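Long-range contacts in aminoglycoside 3'-phosphotransferase AphA1-IAB (Acinetobacter baumannii, PDB 4FEV), which confers resistance to kanamycin and related aminoglycosides, probably by using ATP to phosphorylate the 3'-hydroxyl group of the drug: residues Ala101-Thr106 with Ile206-Lys211; Thr106-Leu111 with Leu237-Pro242; Leu125-Arg130 with Phe249-Ile254; His197-Leu202 with Cys215-Arg220. All coordinates share one frame; numbering follows the deposited sequence. Where two conformers were deposited one is given.

Contact 1 of 4, residues Ala101-Thr106 with Ile206-Lys211; sequences AIPGKT and IFDEGK. With PP1 (1-ter-butyl-3-p-tolyl-1H-pyrazolo[3,4-D]pyrimidin-4-ylamine), chain H.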
# COMPACT_ATOMS: atom_id res chain seq x y z
N ALA A 101 15.31 -3.36 -3.56
CA ALA A 101 14.39 -4.38 -3.08
C ALA A 101 14.59 -4.58 -1.59
O ALA A 101 15.70 -4.48 -1.08
CB ALA A 101 14.60 -5.69 -3.84
N ILE A 102 13.50 -4.82 -0.88
CA ILE A 102 13.60 -5.34 0.47
C ILE A 102 13.65 -6.86 0.34
O ILE A 102 12.69 -7.47 -0.14
CB ILE A 102 12.40 -4.92 1.31
CG1 ILE A 102 12.35 -3.39 1.45
CG2 ILE A 102 12.46 -5.57 2.68
CD1 ILE A 102 11.14 -2.93 2.19
N PRO A 103 14.77 -7.47 0.75
CA PRO A 103 14.90 -8.93 0.62
C PRO A 103 13.87 -9.68 1.46
O PRO A 103 13.48 -9.22 2.54
CB PRO A 103 16.30 -9.21 1.17
CG PRO A 103 16.59 -8.05 2.07
CD PRO A 103 15.92 -6.87 1.45
N GLY A 104 13.42 -10.83 0.96
CA GLY A 104 12.53 -11.68 1.71
C GLY A 104 11.26 -12.06 0.98
O GLY A 104 11.18 -11.96 -0.25
N LYS A 105 10.26 -12.48 1.75
CA LYS A 105 8.99 -12.95 1.21
C LYS A 105 7.88 -12.15 1.85
O LYS A 105 8.04 -11.60 2.94
CB LYS A 105 8.79 -14.44 1.54
CG LYS A 105 9.81 -15.39 0.90
CD LYS A 105 9.84 -16.71 1.64
CE LYS A 105 10.86 -17.66 1.03
NZ LYS A 105 11.15 -18.81 1.93
N THR A 106 6.74 -12.05 1.17
CA THR A 106 5.59 -11.34 1.72
C THR A 106 5.01 -12.11 2.90
O THR A 106 5.26 -13.31 3.06
CB THR A 106 4.48 -11.17 0.68
OG1 THR A 106 3.94 -12.46 0.34
CG2 THR A 106 5.01 -10.48 -0.56
N ILE A 206 6.91 -7.38 4.30
CA ILE A 206 7.98 -8.29 3.91
C ILE A 206 8.69 -8.89 5.11
O ILE A 206 9.15 -8.17 6.00
CB ILE A 206 9.02 -7.59 3.01
CG1 ILE A 206 8.33 -6.93 1.80
CG2 ILE A 206 10.11 -8.56 2.57
CD1 ILE A 206 7.75 -7.94 0.83
N PHE A 207 8.76 -10.23 5.14
CA PHE A 207 9.44 -10.98 6.19
C PHE A 207 10.75 -11.54 5.67
O PHE A 207 10.83 -12.00 4.53
CB PHE A 207 8.56 -12.14 6.68
CG PHE A 207 7.52 -11.73 7.70
CD1 PHE A 207 6.36 -11.10 7.31
CD2 PHE A 207 7.73 -12.00 9.05
CE1 PHE A 207 5.41 -10.72 8.26
CE2 PHE A 207 6.79 -11.63 10.00
CZ PHE A 207 5.62 -10.99 9.60
N ASP A 208 11.79 -11.52 6.50
CA ASP A 208 13.06 -12.12 6.12
C ASP A 208 13.72 -12.77 7.32
O ASP A 208 13.85 -12.14 8.37
CB ASP A 208 14.01 -11.09 5.50
CG ASP A 208 15.26 -11.73 4.93
OD1 ASP A 208 15.19 -12.90 4.50
OD2 ASP A 208 16.32 -11.06 4.92
N GLU A 209 14.12 -14.03 7.16
CA GLU A 209 14.75 -14.77 8.23
C GLU A 209 13.88 -14.76 9.49
O GLU A 209 14.39 -14.67 10.61
CB GLU A 209 16.14 -14.20 8.53
CG GLU A 209 17.12 -14.29 7.37
CD GLU A 209 18.48 -13.71 7.72
OE1 GLU A 209 18.59 -13.01 8.75
OE2 GLU A 209 19.45 -13.95 6.96
N GLY A 210 12.57 -14.83 9.29
CA GLY A 210 11.64 -14.91 10.40
C GLY A 210 11.21 -13.59 11.02
O GLY A 210 10.42 -13.57 11.96
N LYS A 211 11.71 -12.48 10.49
CA LYS A 211 11.40 -11.17 11.04
C LYS A 211 10.74 -10.25 10.01
O LYS A 211 11.07 -10.28 8.83
CB LYS A 211 12.65 -10.50 11.61
CG LYS A 211 13.46 -11.38 12.56
CD LYS A 211 12.61 -11.88 13.73
CE LYS A 211 13.40 -12.82 14.63
NZ LYS A 211 13.85 -14.07 13.93
N1 PP1 H . 7.76 -4.43 -4.81
C2 PP1 H . 10.59 -3.44 -2.80
N3 PP1 H . 9.56 -3.27 -3.62
C4 PP1 H . 8.82 -4.33 -4.00
C5 PP1 H . 9.12 -5.60 -3.55
C6 PP1 H . 10.21 -5.73 -2.68
N7 PP1 H . 10.90 -4.64 -2.35
N8 PP1 H . 7.37 -5.60 -4.91
C9 PP1 H . 8.12 -6.40 -4.14
N10 PP1 H . 10.64 -6.88 -2.15
C11 PP1 H . 7.97 -7.79 -4.08
C12 PP1 H . 8.67 -8.62 -3.21
C13 PP1 H . 8.47 -10.00 -3.19
C14 PP1 H . 7.54 -10.57 -4.04
C15 PP1 H . 6.82 -9.76 -4.91
C16 PP1 H . 7.02 -8.38 -4.92
C24 PP1 H . 7.32 -12.08 -4.02
C28 PP1 H . 7.11 -3.28 -5.50
C29 PP1 H . 5.91 -3.84 -6.27
C33 PP1 H . 6.62 -2.28 -4.43
C37 PP1 H . 8.11 -2.62 -6.45
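The flat carboxylate of D208 crosses the side chain of P103 at about a right angle, OD2 a loose 4.2 Å from CG of P103. F207 meets the other segment through CB, near K105 O, while its phenyl ring packs on A107 and V110 of helix 107-113 and on I121 and A124 of helix 118-133. Antiparallel bridging fixes the register: K105 N donates to F207 O at 2.9 Å and F207 N returns to K105 O at 2.7 Å, while T106 and I206 form the following non-hydrogen-bonded pair. I206 CG1 lies beside the backbone N (chi1 -54°), which leaves CG2 anti to that nitrogen and facing I102, whose CG2 it meets at 3.8 Å; CD1 of I206 reaches CG2 of T106 at 4.0 Å. That same I206 CG2 lies 3.4 Å from P103 O, a buried carbonyl without a polar partner in the model. At the backbone of I102, the two hydrogen bonds from this segment to the inhibitor PP1 are both made by main chain, I102 N to N7 at 3.0 Å and N10 to I102 O at 2.9 Å. This donor-acceptor pair, as in the hinge of protein kinases, implies recognition of the heterocycle by peptide groups.

Contact 2 of 4, residues Thr106-Leu111 with Leu237-Pro242; sequences TAFQVL and LGEFSP. With PP1 (1-ter-butyl-3-p-tolyl-1H-pyrazolo[3,4-D]pyrimidin-4-ylamine), chain H.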
# COMPACT_ATOMS: atom_id res chain seq x y z
N THR A 106 6.74 -12.05 1.17
CA THR A 106 5.59 -11.34 1.72
C THR A 106 5.01 -12.11 2.90
O THR A 106 5.26 -13.31 3.06
CB THR A 106 4.48 -11.17 0.68
OG1 THR A 106 3.94 -12.46 0.34
CG2 THR A 106 5.01 -10.48 -0.56
N ALA A 107 4.25 -11.40 3.73
CA ALA A 107 3.52 -12.01 4.83
C ALA A 107 2.66 -13.17 4.30
O ALA A 107 2.59 -14.23 4.92
CB ALA A 107 2.64 -10.97 5.53
N PHE A 108 2.02 -12.94 3.15
CA PHE A 108 1.17 -13.95 2.53
C PHE A 108 1.98 -15.20 2.22
O PHE A 108 1.57 -16.33 2.55
CB PHE A 108 0.53 -13.41 1.25
CG PHE A 108 -0.44 -14.39 0.60
CD1 PHE A 108 -1.76 -14.46 1.02
CD2 PHE A 108 -0.01 -15.24 -0.41
CE1 PHE A 108 -2.65 -15.37 0.43
CE2 PHE A 108 -0.89 -16.14 -1.00
CZ PHE A 108 -2.20 -16.20 -0.58
N GLN A 109 3.14 -15.01 1.60
CA GLN A 109 4.01 -16.13 1.27
C GLN A 109 4.46 -16.93 2.49
O GLN A 109 4.48 -18.16 2.45
CB GLN A 109 5.24 -15.64 0.52
CG GLN A 109 4.96 -15.25 -0.91
CD GLN A 109 6.22 -14.85 -1.61
OE1 GLN A 109 6.88 -13.89 -1.22
NE2 GLN A 109 6.61 -15.61 -2.63
N VAL A 110 4.82 -16.23 3.56
CA VAL A 110 5.35 -16.92 4.73
C VAL A 110 4.24 -17.64 5.48
O VAL A 110 4.47 -18.70 6.07
CB VAL A 110 6.18 -15.99 5.66
CG1 VAL A 110 7.39 -15.43 4.91
CG2 VAL A 110 5.33 -14.86 6.20
N LEU A 111 3.04 -17.07 5.47
CA LEU A 111 1.87 -17.71 6.06
C LEU A 111 1.57 -19.04 5.37
O LEU A 111 1.27 -20.04 6.03
CB LEU A 111 0.65 -16.79 6.01
CG LEU A 111 0.36 -15.96 7.26
CD1 LEU A 111 -0.55 -14.78 6.93
CD2 LEU A 111 -0.29 -16.84 8.31
N LEU A 237 -6.65 -11.75 6.39
CA LEU A 237 -6.54 -12.86 7.35
C LEU A 237 -7.78 -13.77 7.32
O LEU A 237 -7.72 -14.97 7.66
CB LEU A 237 -6.29 -12.29 8.76
CG LEU A 237 -4.94 -11.58 8.96
CD1 LEU A 237 -4.88 -10.82 10.30
CD2 LEU A 237 -3.77 -12.58 8.86
N GLY A 238 -8.90 -13.23 6.86
CA GLY A 238 -10.12 -14.02 6.69
C GLY A 238 -10.03 -15.14 5.67
O GLY A 238 -10.91 -16.01 5.62
N GLU A 239 -8.99 -15.12 4.84
CA GLU A 239 -8.74 -16.22 3.91
C GLU A 239 -8.21 -17.42 4.67
O GLU A 239 -8.33 -18.56 4.20
CB GLU A 239 -7.71 -15.81 2.87
CG GLU A 239 -8.30 -15.32 1.56
CD GLU A 239 -7.40 -15.63 0.37
OE1 GLU A 239 -7.76 -16.54 -0.42
OE2 GLU A 239 -6.35 -14.96 0.23
N PHE A 240 -7.60 -17.16 5.83
CA PHE A 240 -6.90 -18.18 6.61
C PHE A 240 -7.67 -18.69 7.85
O PHE A 240 -7.91 -19.90 7.98
CB PHE A 240 -5.52 -17.67 7.02
CG PHE A 240 -4.61 -17.39 5.86
CD1 PHE A 240 -4.58 -16.14 5.26
CD2 PHE A 240 -3.78 -18.39 5.35
CE1 PHE A 240 -3.74 -15.88 4.18
CE2 PHE A 240 -2.94 -18.13 4.28
CZ PHE A 240 -2.92 -16.89 3.69
N SER A 241 -8.03 -17.80 8.77
CA SER A 241 -8.82 -18.19 9.95
C SER A 241 -9.43 -17.04 10.74
O SER A 241 -8.84 -15.95 10.83
CB SER A 241 -8.01 -19.12 10.89
OG SER A 241 -7.40 -18.40 11.93
N PRO A 242 -10.61 -17.29 11.32
CA PRO A 242 -11.26 -16.29 12.18
C PRO A 242 -10.42 -16.01 13.42
O PRO A 242 -10.45 -14.89 13.94
CB PRO A 242 -12.56 -16.99 12.59
CG PRO A 242 -12.76 -18.10 11.62
CD PRO A 242 -11.40 -18.52 11.19
N1 PP1 H . 7.76 -4.43 -4.81
C2 PP1 H . 10.59 -3.44 -2.80
N3 PP1 H . 9.56 -3.27 -3.62
C4 PP1 H . 8.82 -4.33 -4.00
C5 PP1 H . 9.12 -5.60 -3.55
C6 PP1 H . 10.21 -5.73 -2.68
N7 PP1 H . 10.90 -4.64 -2.35
N8 PP1 H . 7.37 -5.60 -4.91
C9 PP1 H . 8.12 -6.40 -4.14
N10 PP1 H . 10.64 -6.88 -2.15
C11 PP1 H . 7.97 -7.79 -4.08
C12 PP1 H . 8.67 -8.62 -3.21
C13 PP1 H . 8.47 -10.00 -3.19
C14 PP1 H . 7.54 -10.57 -4.04
C15 PP1 H . 6.82 -9.76 -4.91
C16 PP1 H . 7.02 -8.38 -4.92
C24 PP1 H . 7.32 -12.08 -4.02
C28 PP1 H . 7.11 -3.28 -5.50
C29 PP1 H . 5.91 -3.84 -6.27
C33 PP1 H . 6.62 -2.28 -4.43
C37 PP1 H . 8.11 -2.62 -6.45
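The carbonyl oxygen of L237 is gripped by two backbone donors, F240 N at 2.9 Å and S241 N at 3.1 Å, and this turn at the end of helix 227-237 presents F240 and E239 to helix 107-113. No hydrogen bond crosses the contact; it rests on apolar and aromatic touching. F108 reaches the loop because its chi1 of -177° swings CG to the side opposite the backbone N, bringing CE1 to 3.6 Å from CZ of F240. The two ring planes are inclined at 65° with centroids 5.7 Å apart. E239 approaches F108 at the ring edge, OE2 lying 3.7 Å from CE1, with carboxylate and ring planes only 16° apart, which would set negative charge at the ring's positive rim. E239 also touches the bound kanamycin. L111 CB comes within 4.2 Å of F240 CE2, and L202 covers both F108 and F240 from the neighbouring loop. A capping box starts the helix: Q109 N donates to T106 OG1, and T106 N to a lone pair of Q109 OE1 at 3.0 Å. Q109 OE1 also touches C24 of PP1, placing the helix beside what is probably the nucleotide site of this kinase-like fold.

Contact 3 of 4, residues Leu125-Arg130 with Phe249-Ile254; sequences LAVFLR and FQKYGI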
# COMPACT_ATOMS: atom_id res chain seq x y z
N LEU A 125 2.72 -8.29 12.70
CA LEU A 125 2.00 -7.33 11.86
C LEU A 125 1.29 -6.28 12.71
O LEU A 125 1.30 -5.09 12.38
CB LEU A 125 0.95 -8.06 11.00
CG LEU A 125 1.47 -8.97 9.89
CD1 LEU A 125 0.32 -9.82 9.30
CD2 LEU A 125 2.13 -8.15 8.80
N ALA A 126 0.66 -6.74 13.80
CA ALA A 126 -0.00 -5.83 14.74
C ALA A 126 0.96 -4.83 15.40
O ALA A 126 0.64 -3.64 15.54
CB ALA A 126 -0.76 -6.61 15.81
N VAL A 127 2.12 -5.32 15.83
CA VAL A 127 3.14 -4.46 16.44
C VAL A 127 3.67 -3.45 15.43
O VAL A 127 3.86 -2.28 15.77
CB VAL A 127 4.33 -5.30 16.99
CG1 VAL A 127 5.52 -4.42 17.38
CG2 VAL A 127 3.86 -6.18 18.16
N PHE A 128 3.91 -3.90 14.20
CA PHE A 128 4.39 -3.03 13.13
C PHE A 128 3.35 -1.95 12.85
O PHE A 128 3.69 -0.78 12.64
CB PHE A 128 4.67 -3.84 11.86
CG PHE A 128 5.35 -3.06 10.76
CD1 PHE A 128 6.74 -3.01 10.69
CD2 PHE A 128 4.61 -2.37 9.81
CE1 PHE A 128 7.38 -2.29 9.68
CE2 PHE A 128 5.24 -1.65 8.80
CZ PHE A 128 6.63 -1.62 8.73
N LEU A 129 2.08 -2.35 12.82
CA LEU A 129 1.01 -1.40 12.57
C LEU A 129 0.91 -0.37 13.67
O LEU A 129 0.75 0.82 13.40
CB LEU A 129 -0.33 -2.13 12.38
CG LEU A 129 -1.43 -1.33 11.66
CD1 LEU A 129 -0.93 -0.77 10.32
CD2 LEU A 129 -2.65 -2.22 11.46
N ARG A 130 1.03 -0.79 14.93
CA ARG A 130 1.08 0.17 16.03
C ARG A 130 2.21 1.19 15.87
O ARG A 130 2.03 2.37 16.17
CB ARG A 130 1.22 -0.55 17.38
CG ARG A 130 -0.11 -0.93 18.01
CD ARG A 130 -0.96 0.30 18.35
NE ARG A 130 -2.14 -0.06 19.13
CZ ARG A 130 -3.06 0.80 19.57
NH1 ARG A 130 -2.95 2.10 19.30
NH2 ARG A 130 -4.10 0.35 20.27
N PHE A 249 -6.76 -7.87 16.22
CA PHE A 249 -7.31 -6.81 17.06
C PHE A 249 -6.84 -6.95 18.51
O PHE A 249 -6.54 -5.96 19.17
CB PHE A 249 -8.83 -6.74 16.96
CG PHE A 249 -9.33 -5.99 15.75
CD1 PHE A 249 -9.45 -4.61 15.78
CD2 PHE A 249 -9.65 -6.66 14.57
CE1 PHE A 249 -9.89 -3.90 14.66
CE2 PHE A 249 -10.10 -5.96 13.44
CZ PHE A 249 -10.22 -4.58 13.49
N GLN A 250 -6.76 -8.18 19.01
CA GLN A 250 -6.29 -8.40 20.38
C GLN A 250 -4.86 -7.91 20.60
O GLN A 250 -4.58 -7.25 21.61
CB GLN A 250 -6.43 -9.86 20.80
CG GLN A 250 -7.88 -10.34 20.96
CD GLN A 250 -7.95 -11.84 21.20
OE1 GLN A 250 -7.42 -12.61 20.41
NE2 GLN A 250 -8.56 -12.25 22.30
N LYS A 251 -3.96 -8.24 19.68
CA LYS A 251 -2.57 -7.81 19.81
C LYS A 251 -2.46 -6.30 19.62
O LYS A 251 -1.69 -5.64 20.32
CB LYS A 251 -1.66 -8.52 18.82
CG LYS A 251 -0.18 -8.22 19.03
CD LYS A 251 0.28 -8.69 20.41
CE LYS A 251 1.77 -8.41 20.65
NZ LYS A 251 2.23 -9.13 21.87
N TYR A 252 -3.24 -5.75 18.69
CA TYR A 252 -3.21 -4.29 18.45
C TYR A 252 -3.70 -3.53 19.69
O TYR A 252 -3.20 -2.42 20.00
CB TYR A 252 -4.05 -3.95 17.21
CG TYR A 252 -3.97 -2.50 16.77
CD1 TYR A 252 -3.00 -2.08 15.86
CD2 TYR A 252 -4.86 -1.56 17.26
CE1 TYR A 252 -2.92 -0.74 15.45
CE2 TYR A 252 -4.79 -0.21 16.85
CZ TYR A 252 -3.82 0.19 15.95
OH TYR A 252 -3.75 1.51 15.53
N GLY A 253 -4.66 -4.13 20.40
CA GLY A 253 -5.15 -3.58 21.64
C GLY A 253 -6.56 -2.99 21.59
O GLY A 253 -6.88 -2.11 22.37
N ILE A 254 -7.41 -3.49 20.70
CA ILE A 254 -8.79 -3.05 20.66
C ILE A 254 -9.71 -4.12 21.26
O ILE A 254 -9.66 -5.27 20.82
CB ILE A 254 -9.20 -2.70 19.21
CG1 ILE A 254 -8.50 -1.40 18.78
CG2 ILE A 254 -10.69 -2.55 19.10
CD1 ILE A 254 -8.55 -1.15 17.28
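A Schellman motif ends helix 242-252 where Y252 and G253 meet R130 of helix 118-133, so the contact belongs to helix-helix packing in the helical part of this kinase-like fold. G253, with phi at 109°, is the C-prime residue of the motif. I254 N reaches F249 O and G253 N reaches Q250 O, the two bonds of the motif; F249 O also accepts from G253 N, which arrives from the opposite face of its carbonyl plane to I254 N. The turn leaves the carbonyl of Y252 pointing at the guanidinium of R130, which holds that oxygen side-on with two nitrogens: NE at 2.7 Å and NH2 at 2.9 Å from Y252 O. The oxygen lies in the guanidinium plane, yet NH2 stands above the plane of the carbonyl and NE is tilted from it. A separate contact is made with the ring of Y252. The guanidinium lies flat on it with planes 9° apart, and CZ of R130 sits 3.9 Å from the ring centroid in cation-pi geometry. A bend at chi2 (-64°) lets the aliphatic part of R130 follow the same face, CD making a CH-pi contact. Partial negative charge at the helix C-terminus probably strengthens the grip. H133 and R226 both bond to Y252 OH and thereby help to place the ring. On the outer flank K251, its chain also bent at chi2, runs CE past CG2 of V127 at 3.9 Å. A126, the residue closest in backbone to Y252, presses CB to 3.6 Å from K251 CG.

Contact 4 of 4, residues His197-Leu202 with Cys215-Arg220; sequences HGDFSL and CIDVGR. With PP1 (1-ter-butyl-3-p-tolyl-1H-pyrazolo[3,4-D]pyrimidin-4-ylamine), chain H; KAN (kanamycin a), chain G.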
# COMPACT_ATOMS: atom_id res chain seq x y z
N HIS A 197 -0.96 3.41 6.23
CA HIS A 197 -0.31 2.88 5.04
C HIS A 197 -1.24 2.99 3.83
O HIS A 197 -0.81 3.43 2.76
CB HIS A 197 0.05 1.41 5.26
CG HIS A 197 0.71 0.75 4.09
ND1 HIS A 197 0.01 0.25 3.02
CD2 HIS A 197 2.01 0.48 3.85
CE1 HIS A 197 0.85 -0.29 2.15
NE2 HIS A 197 2.07 -0.16 2.63
N GLY A 198 -2.48 2.56 3.99
CA GLY A 198 -3.47 2.72 2.93
C GLY A 198 -3.75 1.46 2.13
O GLY A 198 -4.83 1.34 1.52
N ASP A 199 -2.80 0.52 2.11
CA ASP A 199 -3.05 -0.80 1.48
C ASP A 199 -2.32 -1.87 2.27
O ASP A 199 -1.44 -2.56 1.75
CB ASP A 199 -2.63 -0.81 0.01
CG ASP A 199 -3.23 -1.99 -0.77
OD1 ASP A 199 -4.08 -2.72 -0.21
OD2 ASP A 199 -2.86 -2.16 -1.95
N PHE A 200 -2.71 -1.99 3.54
CA PHE A 200 -1.97 -2.80 4.51
C PHE A 200 -2.41 -4.27 4.38
O PHE A 200 -3.04 -4.84 5.27
CB PHE A 200 -2.20 -2.28 5.93
CG PHE A 200 -1.12 -2.65 6.90
CD1 PHE A 200 0.09 -1.97 6.89
CD2 PHE A 200 -1.31 -3.68 7.82
CE1 PHE A 200 1.10 -2.30 7.79
CE2 PHE A 200 -0.31 -4.01 8.73
CZ PHE A 200 0.90 -3.33 8.71
N SER A 201 -2.09 -4.86 3.23
CA SER A 201 -2.47 -6.24 2.94
C SER A 201 -1.30 -7.18 3.23
O SER A 201 -0.17 -6.73 3.44
CB SER A 201 -2.84 -6.38 1.47
OG SER A 201 -1.68 -6.22 0.68
N LEU A 202 -1.56 -8.49 3.21
CA LEU A 202 -0.50 -9.47 3.44
C LEU A 202 0.54 -9.46 2.32
O LEU A 202 1.65 -9.98 2.49
CB LEU A 202 -1.09 -10.88 3.58
CG LEU A 202 -2.00 -11.16 4.79
CD1 LEU A 202 -2.61 -12.57 4.71
CD2 LEU A 202 -1.22 -10.97 6.09
N CYS A 215 7.82 -2.57 4.83
CA CYS A 215 6.59 -2.53 4.06
C CYS A 215 6.84 -1.89 2.70
O CYS A 215 7.81 -1.15 2.52
CB CYS A 215 5.47 -1.81 4.82
SG CYS A 215 5.72 -0.04 5.08
N ILE A 216 5.97 -2.18 1.74
CA ILE A 216 6.13 -1.68 0.39
C ILE A 216 4.80 -1.14 -0.09
O ILE A 216 3.80 -1.24 0.62
CB ILE A 216 6.60 -2.82 -0.56
CG1 ILE A 216 5.57 -3.97 -0.57
CG2 ILE A 216 7.97 -3.33 -0.14
CD1 ILE A 216 5.85 -5.08 -1.62
N ASP A 217 4.79 -0.56 -1.29
CA ASP A 217 3.57 -0.08 -1.94
C ASP A 217 2.84 1.00 -1.13
O ASP A 217 1.69 0.82 -0.73
CB ASP A 217 2.63 -1.24 -2.25
CG ASP A 217 1.99 -1.12 -3.61
OD1 ASP A 217 2.71 -1.34 -4.61
OD2 ASP A 217 0.78 -0.80 -3.67
N VAL A 218 3.52 2.13 -0.93
CA VAL A 218 3.07 3.13 0.03
C VAL A 218 2.39 4.33 -0.61
O VAL A 218 2.33 5.41 -0.02
CB VAL A 218 4.27 3.61 0.87
CG1 VAL A 218 4.85 2.46 1.67
CG2 VAL A 218 5.35 4.25 -0.02
N GLY A 219 1.87 4.15 -1.83
CA GLY A 219 1.29 5.26 -2.57
C GLY A 219 0.02 5.86 -2.01
O GLY A 219 -0.38 6.95 -2.41
N ARG A 220 -0.61 5.16 -1.07
CA ARG A 220 -1.81 5.67 -0.41
C ARG A 220 -1.56 6.16 1.02
O ARG A 220 -2.49 6.51 1.75
CB ARG A 220 -2.91 4.58 -0.42
CG ARG A 220 -3.23 4.11 -1.84
CD ARG A 220 -4.37 3.07 -1.95
NE ARG A 220 -4.72 2.85 -3.36
CZ ARG A 220 -4.93 1.66 -3.93
NH1 ARG A 220 -5.22 1.60 -5.22
NH2 ARG A 220 -4.87 0.54 -3.22
N1 PP1 H . 7.76 -4.43 -4.81
C2 PP1 H . 10.59 -3.44 -2.80
N3 PP1 H . 9.56 -3.27 -3.62
C4 PP1 H . 8.82 -4.33 -4.00
C5 PP1 H . 9.12 -5.60 -3.55
C6 PP1 H . 10.21 -5.73 -2.68
N7 PP1 H . 10.90 -4.64 -2.35
N8 PP1 H . 7.37 -5.60 -4.91
C9 PP1 H . 8.12 -6.40 -4.14
N10 PP1 H . 10.64 -6.88 -2.15
C11 PP1 H . 7.97 -7.79 -4.08
C12 PP1 H . 8.67 -8.62 -3.21
C13 PP1 H . 8.47 -10.00 -3.19
C14 PP1 H . 7.54 -10.57 -4.04
C15 PP1 H . 6.82 -9.76 -4.91
C16 PP1 H . 7.02 -8.38 -4.92
C24 PP1 H . 7.32 -12.08 -4.02
C28 PP1 H . 7.11 -3.28 -5.50
C29 PP1 H . 5.91 -3.84 -6.27
C33 PP1 H . 6.62 -2.28 -4.43
C37 PP1 H . 8.11 -2.62 -6.45
C1 KAN G . -6.43 -5.74 -4.74
C2 KAN G . -5.01 -5.41 -4.29
C3 KAN G . -4.74 -3.92 -4.31
C4 KAN G . -4.95 -3.42 -5.72
C5 KAN G . -6.39 -3.70 -6.12
C6 KAN G . -6.48 -3.14 -7.53
C7 KAN G . -11.16 -6.40 -2.40
C8 KAN G . -10.20 -7.47 -2.87
C9 KAN G . -8.78 -6.86 -2.89
C10 KAN G . -8.69 -5.64 -3.84
C11 KAN G . -9.66 -4.58 -3.31
C12 KAN G . -11.07 -5.16 -3.30
C13 KAN G . -9.96 -9.89 -2.51
C14 KAN G . -10.84 -10.89 -1.75
C15 KAN G . -10.55 -10.92 -0.26
C16 KAN G . -9.08 -11.32 -0.11
C17 KAN G . -8.23 -10.27 -0.83
C18 KAN G . -6.74 -10.59 -0.74
N1 KAN G . -7.85 -3.35 -8.01
N2 KAN G . -9.62 -3.44 -4.23
N3 KAN G . -12.52 -6.98 -2.45
N4 KAN G . -11.37 -11.94 0.41
O5 KAN G . -6.63 -5.15 -6.05
O6 KAN G . -4.81 -5.88 -2.95
O7 KAN G . -3.38 -3.67 -3.92
O8 KAN G . -4.71 -2.00 -5.76
O9 KAN G . -7.36 -5.08 -3.85
O10 KAN G . -7.85 -7.89 -3.29
O11 KAN G . -10.35 -8.60 -1.99
O12 KAN G . -8.59 -10.22 -2.24
O13 KAN G . -12.19 -10.54 -2.05
O14 KAN G . -8.72 -11.48 1.26
O15 KAN G . -6.03 -9.54 -1.43
O HOH W 1 -0.29 2.59 0.17
O HOH W 2 -5.92 0.18 -0.71
O HOH W 3 -1.59 0.29 -3.89
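H197 faces I216 with its imidazole: CG is anti to the backbone N (chi1 180°) and the ring is turned by chi2 to -83°, which aims NE2 at I216 O, 2.9 Å away. ND1 accepts from D199 N at 3.0 Å. Both partners lie close to the ring plane, so the two bonds fix its rotation, and C215 SG touches at the edge, 3.9 Å from CD2. CG of D199, the probable proton acceptor, lies anti to the backbone N, carrying OD2 to kanamycin, whose O7 donates to it at 2.5 Å. R220, extended from CG to NE, brings NH2 to 3.6 Å from D199 OD2, a long salt bridge. D217 OD1 pairs with K56 NZ in a salt bridge; its OD2 stands 4.2 Å from D199 OD2, with water 3 between them, donating to D217 OD2 at 2.6 Å, weakly to D199 OD2. Water 1 joins H197 O, D217 O and R220 N. The two segments carry the HGD and IDxGR sequences of the aminoglycoside phosphotransferases. D229 of helix 227-237 binds the backbone nitrogens of H197 and G198, F200 rests on F128 and L129 of helix 118-133, and I216 packs between I206 of strand 205-208 and the inhibitor.

Overall arrangement
The centre of contact 4 lies about 2 Å from the centre of the chain, and it touches the other three contacts; the centres of contacts 1, 2 and 3 are about 15, 16 and 16 Å from its own. Contact 1 abuts it at the inhibitor, where I102 CD1 is 4.0 Å from I216 CG2. Contact 2 follows contact 1 through the shared T106 and meets contact 4 by a probable hydrogen bond, F108 N to L202 O at 3.1 Å. Contact 3 packs against the loop of D199, L129 CD1 reaching F200 CZ at 3.5 Å, with the L129 side chain about 10 Å from that of D199. PP1 touches contacts 1, 2 and 4; kanamycin bonds to D199 in contact 4 and touches E239 in contact 2.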